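Local coordinates for capsid protein (Infectious hypodermal and hematopoietic necrosis virus, PDB 3N7X) that forms the icosahedral shell of a shrimp densovirus, sixty copies of its beta-barrel subunit assembling into the capsid, at residues A[77-82]-A[109-114]. Sequence-based numbering, arbitrary orientation.
Sequences HWMNLY and YGWKVH
A Met-aromatic contact joins M79, beside the short helix 80-83, to W111, at the start of the long strand 111-131. The sulfur reaches the outer rim of the indole benzo ring, with M79 SD 3.4 Å from W111 CH2. Its approach is oblique, since M79 SD stands 4.2 Å from the centroid of the W111 six-membered ring and 46° off the normal. The methyl lies more squarely over the same ring: M79 CE is 3.9 Å from the centroid of the W111 six-membered ring and 25° off the normal, which meets the geometry of a CH-pi contact. The M79 chain runs straight at chi2 and bends at chi3 (67°), which brings both SD and CE to the indole. The methyl also touches V113, with M79 CE 3.5 Å from V113 CG2. W111 and V113, two residues apart on the strand, both direct their CB toward 77-82, whereas the CB of the intervening K112 points away, as beta alternation predicts. Strand 111-131 belongs to an antiparallel sheet of this viral beta-barrel and pairs there with 281-296, whose L291 and L293 also pack on V113. All three touching side chains are buried. Beyond the apolar contact, polar bonds tie each side separately: W111 NE1 is hydrogen-bonded to G223 O, and the backbone of M79 to that of T231.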
loop_
_atom_site.group_PDB
_atom_site.type_symbol
_atom_site.label_atom_id
_atom_site.label_comp_id
_atom_site.label_asym_id
_atom_site.label_seq_id
_atom_site.Cartn_x
_atom_site.Cartn_y
_atom_site.Cartn_z
ATOM N N HIS A 77 0.185 -44.176 -83.895
ATOM C CA HIS A 77 -1.090 -43.528 -84.168
ATOM C C HIS A 77 -2.066 -44.403 -84.954
ATOM O O HIS A 77 -3.223 -44.021 -85.149
ATOM C CB HIS A 77 -0.857 -42.216 -84.921
ATOM C CG HIS A 77 -0.016 -42.371 -86.147
ATOM N ND1 HIS A 77 -0.365 -41.824 -87.365
ATOM C CD2 HIS A 77 1.159 -43.015 -86.348
ATOM C CE1 HIS A 77 0.557 -42.126 -88.262
ATOM N NE2 HIS A 77 1.492 -42.848 -87.670
ATOM N N TRP A 78 -1.605 -45.567 -85.408
ATOM C CA TRP A 78 -2.458 -46.483 -86.167
ATOM C C TRP A 78 -3.323 -47.306 -85.224
ATOM O O TRP A 78 -2.829 -48.208 -84.548
ATOM C CB TRP A 78 -1.614 -47.430 -87.022
ATOM C CG TRP A 78 -0.944 -46.787 -88.199
ATOM C CD1 TRP A 78 -0.835 -45.448 -88.458
ATOM C CD2 TRP A 78 -0.259 -47.459 -89.266
ATOM N NE1 TRP A 78 -0.125 -45.246 -89.620
ATOM C CE2 TRP A 78 0.240 -46.463 -90.136
ATOM C CE3 TRP A 78 -0.019 -48.808 -89.571
ATOM C CZ2 TRP A 78 0.968 -46.772 -91.291
ATOM C CZ3 TRP A 78 0.707 -49.117 -90.720
ATOM C CH2 TRP A 78 1.191 -48.101 -91.566
ATOM N N MET A 79 -4.614 -46.998 -85.182
ATOM C CA MET A 79 -5.535 -47.727 -84.317
ATOM C C MET A 79 -5.505 -49.225 -84.597
ATOM O O MET A 79 -5.728 -50.041 -83.705
ATOM C CB MET A 79 -6.955 -47.201 -84.508
ATOM C CG MET A 79 -7.153 -45.782 -84.019
ATOM S SD MET A 79 -8.822 -45.170 -84.313
ATOM C CE MET A 79 -9.789 -46.221 -83.215
ATOM N N ASN A 80 -5.219 -49.575 -85.846
ATOM C CA ASN A 80 -5.179 -50.966 -86.266
ATOM C C ASN A 80 -4.237 -51.812 -85.424
ATOM O O ASN A 80 -4.488 -52.996 -85.211
ATOM C CB ASN A 80 -4.760 -51.052 -87.733
ATOM C CG ASN A 80 -5.528 -50.088 -88.610
ATOM O OD1 ASN A 80 -5.403 -48.867 -88.470
ATOM N ND2 ASN A 80 -6.335 -50.627 -89.520
ATOM N N LEU A 81 -3.154 -51.209 -84.946
ATOM C CA LEU A 81 -2.186 -51.947 -84.146
ATOM C C LEU A 81 -2.725 -52.355 -82.788
ATOM O O LEU A 81 -2.176 -53.246 -82.147
ATOM C CB LEU A 81 -0.912 -51.123 -83.953
ATOM C CG LEU A 81 -0.098 -50.782 -85.206
ATOM C CD1 LEU A 81 1.137 -50.002 -84.797
ATOM C CD2 LEU A 81 0.306 -52.056 -85.944
ATOM N N TYR A 82 -3.805 -51.717 -82.349
ATOM C CA TYR A 82 -4.378 -52.022 -81.041
ATOM C C TYR A 82 -5.657 -52.851 -81.101
ATOM O O TYR A 82 -5.904 -53.671 -80.221
ATOM C CB TYR A 82 -4.675 -50.725 -80.287
ATOM C CG TYR A 82 -3.511 -49.763 -80.197
ATOM C CD1 TYR A 82 -2.647 -49.771 -79.095
ATOM C CD2 TYR A 82 -3.282 -48.827 -81.209
ATOM C CE1 TYR A 82 -1.586 -48.863 -79.006
ATOM C CE2 TYR A 82 -2.231 -47.923 -81.130
ATOM C CZ TYR A 82 -1.391 -47.944 -80.030
ATOM O OH TYR A 82 -0.367 -47.030 -79.959
ATOM N N TYR A 109 -22.595 -45.706 -84.164
ATOM C CA TYR A 109 -22.815 -44.617 -83.230
ATOM C C TYR A 109 -21.635 -43.739 -82.853
ATOM O O TYR A 109 -21.822 -42.699 -82.230
ATOM C CB TYR A 109 -23.506 -45.179 -81.992
ATOM C CG TYR A 109 -24.840 -45.797 -82.356
ATOM C CD1 TYR A 109 -25.935 -44.991 -82.673
ATOM C CD2 TYR A 109 -24.988 -47.183 -82.471
ATOM C CE1 TYR A 109 -27.140 -45.543 -83.100
ATOM C CE2 TYR A 109 -26.195 -47.746 -82.904
ATOM C CZ TYR A 109 -27.264 -46.917 -83.216
ATOM O OH TYR A 109 -28.454 -47.447 -83.660
ATOM N N GLY A 110 -20.425 -44.140 -83.223
ATOM C CA GLY A 110 -19.280 -43.298 -82.922
ATOM C C GLY A 110 -18.358 -43.701 -81.790
ATOM O O GLY A 110 -18.748 -44.417 -80.861
ATOM N N TRP A 111 -17.127 -43.207 -81.866
ATOM C CA TRP A 111 -16.116 -43.515 -80.872
ATOM C C TRP A 111 -15.051 -42.423 -80.769
ATOM O O TRP A 111 -14.972 -41.530 -81.616
ATOM C CB TRP A 111 -15.441 -44.841 -81.230
ATOM C CG TRP A 111 -15.021 -44.906 -82.675
ATOM C CD1 TRP A 111 -15.721 -45.459 -83.708
ATOM C CD2 TRP A 111 -13.823 -44.361 -83.250
ATOM N NE1 TRP A 111 -15.037 -45.294 -84.890
ATOM C CE2 TRP A 111 -13.868 -44.624 -84.637
ATOM C CE3 TRP A 111 -12.717 -43.674 -82.727
ATOM C CZ2 TRP A 111 -12.847 -44.226 -85.514
ATOM C CZ3 TRP A 111 -11.700 -43.277 -83.598
ATOM C CH2 TRP A 111 -11.774 -43.557 -84.978
ATOM N N LYS A 112 -14.239 -42.516 -79.717
ATOM C CA LYS A 112 -13.142 -41.585 -79.456
ATOM C C LYS A 112 -11.992 -42.401 -78.916
ATOM O O LYS A 112 -12.205 -43.446 -78.298
ATOM C CB LYS A 112 -13.472 -40.591 -78.341
ATOM C CG LYS A 112 -14.544 -39.596 -78.600
ATOM C CD LYS A 112 -14.723 -38.732 -77.364
ATOM C CE LYS A 112 -15.806 -37.702 -77.591
ATOM N NZ LYS A 112 -16.015 -36.861 -76.391
ATOM N N VAL A 113 -10.778 -41.913 -79.132
ATOM C CA VAL A 113 -9.600 -42.557 -78.583
ATOM C C VAL A 113 -9.034 -41.519 -77.629
ATOM O O VAL A 113 -8.707 -40.398 -78.029
ATOM C CB VAL A 113 -8.550 -42.882 -79.650
ATOM C CG1 VAL A 113 -7.302 -43.444 -78.980
ATOM C CG2 VAL A 113 -9.108 -43.889 -80.634
ATOM N N HIS A 114 -8.944 -41.879 -76.356
ATOM C CA HIS A 114 -8.425 -40.969 -75.352
ATOM C C HIS A 114 -6.914 -41.002 -75.295
ATOM O O HIS A 114 -6.248 -40.007 -75.564
ATOM C CB HIS A 114 -8.999 -41.324 -73.980
ATOM C CG HIS A 114 -10.444 -40.971 -73.830
ATOM N ND1 HIS A 114 -10.879 -39.670 -73.682
ATOM C CD2 HIS A 114 -11.560 -41.736 -73.871
ATOM C CE1 HIS A 114 -12.199 -39.651 -73.641
ATOM N NE2 HIS A 114 -12.638 -40.891 -73.754
#